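Local coordinates for putative P450-like enzyme (Streptomyces himastatinicus ATCC 53653, PDB 5Z9I), which binds heme b and probably works as a cytochrome P450 monooxygenase in bacterial secondary metabolism, at residues Met59-Ile64 with Gly288-Ser293; Asp67-Glu72 with Asn223-Ser228. The protein carries 1 engineered substitution. All coordinates share one frame; numbering follows the deposited sequence.

Contact 1: residues Met59-Ile64 with Gly288-Ser293; sequences MRLDPI and GRATNS. With HEM (protoporphyrin IX containing Fe), chain B.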
# COMPACT_ATOMS: atom_id res chain seq x y z
N MET A 59 -18.35 0.80 3.29
CA MET A 59 -19.21 -0.39 3.26
C MET A 59 -20.65 -0.08 3.65
O MET A 59 -21.56 -0.85 3.31
CB MET A 59 -18.64 -1.48 4.18
CG MET A 59 -19.52 -2.75 4.29
SD MET A 59 -18.75 -4.10 5.23
CE MET A 59 -17.30 -4.40 4.22
N ARG A 60 -20.87 1.04 4.33
CA ARG A 60 -22.23 1.41 4.70
C ARG A 60 -23.06 1.67 3.44
O ARG A 60 -24.28 1.63 3.47
CB ARG A 60 -22.23 2.63 5.62
CG ARG A 60 -22.46 3.95 4.95
CD ARG A 60 -22.77 5.04 5.97
NE ARG A 60 -23.08 6.31 5.32
CZ ARG A 60 -22.16 7.15 4.87
NH1 ARG A 60 -20.87 6.86 4.99
NH2 ARG A 60 -22.53 8.28 4.28
N LEU A 61 -22.38 1.91 2.32
CA LEU A 61 -23.09 2.09 1.06
C LEU A 61 -23.26 0.76 0.32
O LEU A 61 -24.05 0.68 -0.62
CB LEU A 61 -22.35 3.10 0.17
CG LEU A 61 -22.17 4.53 0.69
CD1 LEU A 61 -21.70 5.42 -0.43
CD2 LEU A 61 -23.45 5.10 1.32
N ASP A 62 -22.54 -0.28 0.73
CA ASP A 62 -22.43 -1.49 -0.08
C ASP A 62 -23.17 -2.66 0.51
O ASP A 62 -22.68 -3.28 1.46
CB ASP A 62 -20.95 -1.86 -0.29
N PRO A 63 -24.34 -2.99 -0.05
CA PRO A 63 -25.14 -4.17 0.28
C PRO A 63 -24.60 -5.40 -0.46
O PRO A 63 -24.37 -5.30 -1.68
CB PRO A 63 -26.52 -3.81 -0.23
CG PRO A 63 -26.25 -2.92 -1.42
CD PRO A 63 -24.94 -2.22 -1.16
N ILE A 64 -24.36 -6.52 0.22
CA ILE A 64 -24.64 -6.67 1.63
C ILE A 64 -23.39 -6.42 2.49
O ILE A 64 -22.28 -6.38 1.97
CB ILE A 64 -25.18 -8.08 1.96
N GLY A 288 -11.11 5.16 -1.55
CA GLY A 288 -12.55 5.33 -1.55
C GLY A 288 -13.02 6.18 -0.40
O GLY A 288 -12.52 6.09 0.71
N ARG A 289 -14.00 7.03 -0.69
CA ARG A 289 -14.70 7.80 0.33
C ARG A 289 -16.21 7.72 0.07
O ARG A 289 -16.64 7.44 -1.06
CB ARG A 289 -14.24 9.25 0.33
CG ARG A 289 -12.79 9.46 0.82
CD ARG A 289 -12.60 8.88 2.22
NE ARG A 289 -11.33 9.28 2.81
CZ ARG A 289 -10.22 8.53 2.82
NH1 ARG A 289 -10.22 7.32 2.27
NH2 ARG A 289 -9.12 8.98 3.40
N ALA A 290 -17.00 7.95 1.11
CA ALA A 290 -18.47 8.05 0.98
C ALA A 290 -18.96 9.39 1.53
O ALA A 290 -18.54 9.80 2.61
CB ALA A 290 -19.15 6.88 1.71
N THR A 291 -19.83 10.09 0.82
CA THR A 291 -20.24 11.40 1.32
C THR A 291 -21.36 11.30 2.35
O THR A 291 -22.31 10.53 2.18
CB THR A 291 -20.70 12.33 0.18
OG1 THR A 291 -21.72 11.69 -0.59
CG2 THR A 291 -19.53 12.69 -0.71
N ASN A 292 -21.24 12.07 3.42
CA ASN A 292 -22.24 12.08 4.49
C ASN A 292 -23.33 13.11 4.23
O ASN A 292 -24.46 12.94 4.67
CB ASN A 292 -21.59 12.35 5.85
CG ASN A 292 -20.78 11.18 6.35
OD1 ASN A 292 -21.04 10.03 6.03
ND2 ASN A 292 -19.78 11.48 7.16
N SER A 293 -22.98 14.17 3.51
CA SER A 293 -23.94 15.18 3.10
C SER A 293 -23.69 15.59 1.65
O SER A 293 -22.72 15.14 1.03
CB SER A 293 -23.85 16.41 4.01
OG SER A 293 -22.68 17.16 3.75
CHA HEM B . -3.00 3.79 5.15
CHB HEM B . -0.36 3.73 1.24
CHC HEM B . 2.78 0.86 3.43
CHD HEM B . -0.28 0.38 6.98
C1A HEM B . -2.50 4.07 3.93
C2A HEM B . -3.10 4.94 3.05
C3A HEM B . -2.37 4.90 1.95
C4A HEM B . -1.34 4.01 2.14
CMA HEM B . -2.58 5.66 0.69
CAA HEM B . -4.34 5.76 3.31
CBA HEM B . -5.64 5.20 2.78
CGA HEM B . -6.82 6.10 2.97
O1A HEM B . -7.93 5.68 2.83
O2A HEM B . -6.71 7.26 3.26
C1B HEM B . 0.74 2.93 1.53
C2B HEM B . 1.77 2.73 0.63
C3B HEM B . 2.65 1.93 1.23
C4B HEM B . 2.13 1.67 2.54
CMB HEM B . 1.84 3.29 -0.74
CAB HEM B . 3.94 1.42 0.80
CBB HEM B . 4.58 1.84 -0.23
C1C HEM B . 2.23 0.47 4.60
C2C HEM B . 2.77 -0.38 5.51
C3C HEM B . 1.88 -0.53 6.50
C4C HEM B . 0.80 0.24 6.18
CMC HEM B . 4.10 -1.02 5.38
CAC HEM B . 1.95 -1.28 7.75
CBC HEM B . 3.03 -1.82 8.23
C1D HEM B . -1.26 1.29 6.74
C2D HEM B . -2.35 1.44 7.64
C3D HEM B . -3.09 2.39 7.15
C4D HEM B . -2.46 2.82 5.94
CMD HEM B . -2.60 0.68 8.89
CAD HEM B . -4.37 2.86 7.75
CBD HEM B . -4.24 4.13 8.54
CGD HEM B . -5.55 4.70 8.97
O1D HEM B . -6.60 4.48 8.41
O2D HEM B . -5.58 5.41 9.91
NA HEM B . -1.43 3.50 3.36
NB HEM B . 1.00 2.29 2.63
NC HEM B . 1.04 0.84 5.02
ND HEM B . -1.36 2.13 5.73
FE HEM B . -0.21 2.31 4.30
O HOH W 1 -1.36 0.68 2.75

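Contact 2: residues Asp67-Glu72 with Asn223-Ser228; sequences DEAIVE and NDSQIS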
# COMPACT_ATOMS: atom_id res chain seq x y z
N ASP A 67 -20.50 -9.05 8.62
CA ASP A 67 -20.85 -9.01 10.04
C ASP A 67 -19.89 -8.10 10.80
O ASP A 67 -18.72 -8.00 10.46
CB ASP A 67 -20.82 -10.42 10.65
CG ASP A 67 -21.43 -10.47 12.06
OD1 ASP A 67 -22.67 -10.48 12.17
OD2 ASP A 67 -20.68 -10.53 13.07
N GLU A 68 -20.39 -7.45 11.84
CA GLU A 68 -19.57 -6.56 12.66
C GLU A 68 -18.29 -7.22 13.22
O GLU A 68 -17.28 -6.53 13.39
CB GLU A 68 -20.41 -6.00 13.82
CG GLU A 68 -19.68 -4.96 14.68
CD GLU A 68 -19.03 -3.84 13.86
OE1 GLU A 68 -19.66 -3.34 12.90
OE2 GLU A 68 -17.87 -3.45 14.17
N ALA A 69 -18.33 -8.52 13.49
CA ALA A 69 -17.16 -9.20 14.07
C ALA A 69 -16.03 -9.27 13.05
O ALA A 69 -14.86 -9.29 13.40
CB ALA A 69 -17.53 -10.61 14.56
N ILE A 70 -16.40 -9.29 11.76
CA ILE A 70 -15.42 -9.33 10.69
C ILE A 70 -14.72 -7.97 10.46
O ILE A 70 -13.61 -7.94 9.96
CB ILE A 70 -16.06 -9.81 9.35
CG1 ILE A 70 -16.78 -11.14 9.55
CG2 ILE A 70 -15.00 -9.97 8.25
CD1 ILE A 70 -15.84 -12.27 9.95
N VAL A 71 -15.36 -6.83 10.77
CA VAL A 71 -14.73 -5.55 10.40
C VAL A 71 -14.29 -4.77 11.64
O VAL A 71 -13.59 -3.77 11.53
CB VAL A 71 -15.67 -4.68 9.55
CG1 VAL A 71 -15.93 -5.33 8.17
CG2 VAL A 71 -16.96 -4.41 10.28
N GLU A 72 -14.71 -5.27 12.79
CA GLU A 72 -14.37 -4.82 14.13
C GLU A 72 -12.91 -4.44 14.30
O GLU A 72 -12.07 -5.32 14.20
CB GLU A 72 -14.69 -5.95 15.11
CG GLU A 72 -15.40 -5.56 16.33
CD GLU A 72 -15.59 -6.72 17.28
OE1 GLU A 72 -15.88 -6.45 18.45
OE2 GLU A 72 -15.45 -7.90 16.87
N ASN A 223 -9.89 -6.29 22.06
CA ASN A 223 -10.18 -7.70 22.23
C ASN A 223 -9.52 -8.49 21.09
O ASN A 223 -8.98 -7.91 20.20
CB ASN A 223 -11.66 -7.97 22.38
CG ASN A 223 -12.46 -7.61 21.16
OD1 ASN A 223 -12.05 -7.83 20.05
ND2 ASN A 223 -13.63 -7.06 21.38
N ASP A 224 -9.55 -9.80 21.14
CA ASP A 224 -8.88 -10.62 20.13
C ASP A 224 -9.49 -10.51 18.73
O ASP A 224 -8.80 -10.75 17.74
CB ASP A 224 -8.86 -12.08 20.57
CG ASP A 224 -7.98 -12.32 21.78
OD1 ASP A 224 -7.25 -11.38 22.18
OD2 ASP A 224 -7.98 -13.45 22.32
N SER A 225 -10.76 -10.16 18.64
CA SER A 225 -11.38 -10.04 17.32
C SER A 225 -10.87 -8.79 16.60
O SER A 225 -10.47 -8.86 15.43
CB SER A 225 -12.91 -10.02 17.43
OG SER A 225 -13.49 -10.02 16.14
N GLN A 226 -10.86 -7.66 17.32
CA GLN A 226 -10.26 -6.41 16.86
C GLN A 226 -8.78 -6.58 16.51
O GLN A 226 -8.32 -6.10 15.48
CB GLN A 226 -10.39 -5.32 17.94
CG GLN A 226 -11.80 -4.81 18.18
CD GLN A 226 -11.86 -3.88 19.40
OE1 GLN A 226 -11.41 -4.25 20.49
NE2 GLN A 226 -12.40 -2.67 19.22
N ILE A 227 -8.04 -7.24 17.40
CA ILE A 227 -6.62 -7.47 17.21
C ILE A 227 -6.41 -8.27 15.92
O ILE A 227 -5.60 -7.89 15.09
CB ILE A 227 -6.01 -8.20 18.42
CG1 ILE A 227 -5.98 -7.26 19.63
CG2 ILE A 227 -4.60 -8.71 18.09
CD1 ILE A 227 -5.51 -7.90 20.91
N SER A 228 -7.19 -9.33 15.73
CA SER A 228 -7.11 -10.15 14.52
C SER A 228 -7.40 -9.37 13.24
O SER A 228 -6.72 -9.56 12.24
CB SER A 228 -8.08 -11.34 14.61
OG SER A 228 -7.75 -12.16 15.73

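Contact 1: residues Met59-Ile64 with Gly288-Ser293
L61 and A290 mark the nearest approach of the two backbones, their CA atoms 7.5 Å apart, where a 3-10 turn lies against the end of a strand. The turn ends with a bond from D62 N to M59 O and directs both R60 and L61 at the strand. L61 places CD1 3.6 Å from A290 CB, and A290 CB also lies 3.7 Å from R60 NH1, touching both the apolar and the charged neighbour. With chi1 at 97°, off a staggered position, and an extended chain beyond CG, R60 carries its guanidinium past A290. R60 NH2 gives a weak bond to T291 O (3.1 Å) at the edge of the group, whereas N292 OD1 stands over one face. That oxygen is 2.9 Å from R60 NH2, but the planes lie 50° apart and the angle is too poor for a bond; the N292 amide is held by ND2 donating to K52 O, and R60 salt-bridges D305. R289, a heme b binding residue, points the other way and clasps a propionate as in other P450s, R289 NH1 to heme O1A at 2.9 Å and R289 NH2 to heme O2A at 3.0 Å; R87, H83 and H345 also bond to the heme. Strand 287-291 runs between strands 307-310 and 54-55 of the five-stranded mixed sheet, R289 pairing with L308 and A290 with S55.

Contact 2: residues Asp67-Glu72 with Asn223-Ser228
The carboxylate of E72 and the amide of N223 are turned 64° from each other, the two side chains crossing at about a right angle; E72 OE1 and N223 ND2, at 3.7 Å, are not hydrogen-bonded. The other oxygen does the binding: S225 OG donates to E72 OE2 over 3.0 Å, arriving on the anti side and 34° out of the carboxylate plane. With chi1 at -175°, OG of S225 lies opposite the backbone N and faces the E72 carboxylate; R190 NH1 donates to S225 OG as well. A69 O is also close to S225 OG, at 3.1 Å, but at a poor angle. Lower on the E72 side chain, CG lies 4.1 Å from Q226 CG, the two chains crossing likewise, and E72 O receives a nearly straight CA-H...O contact from Q226 CA at 3.4 Å. Shortening E72 to an alanine would remove the carboxylate and is likely to leave the S225 hydroxyl without that acceptor and to open a gap beside Q226. This is the first turn of helix 224-255, the long central helix of the P450 fold, which begins with a capping box: Q226 N donates to N223 OD1 at 3.0 Å, and N223 N returns a bond to Q226 OE1. A carboxylate beside such an N-terminus is probably favoured by the helix dipole. The short, weakly bonded helix at about 68-71 is capped by D67, whose OD2 accepts from A69 N. N229 of the long helix donates through ND2 to A69 O and E72 O, and I70 packs on helix 173-202.

Overall arrangement
Neither contact belongs to the deep core: contact 1 is partly buried, with A290 and T291 inside, whereas contact 2 lies at the surface. They share no strand or helix, yet the loop after strand 54-55 leads from the first into the second, so contact 2 is nested within the chain closed by contact 1. Their centres are 20 Å apart, and they touch where M59 SD packs 4.3 Å from V71 CG1. The chemistry follows the place. Beside a sheet strand, contact 1 combines apolar packing with a cationic side chain, and the strand's opposite face serves the heme. At a helix start, contact 2 is mainly polar, with an anionic side chain meeting a hydroxyl, and the capping bonds stay inside each segment.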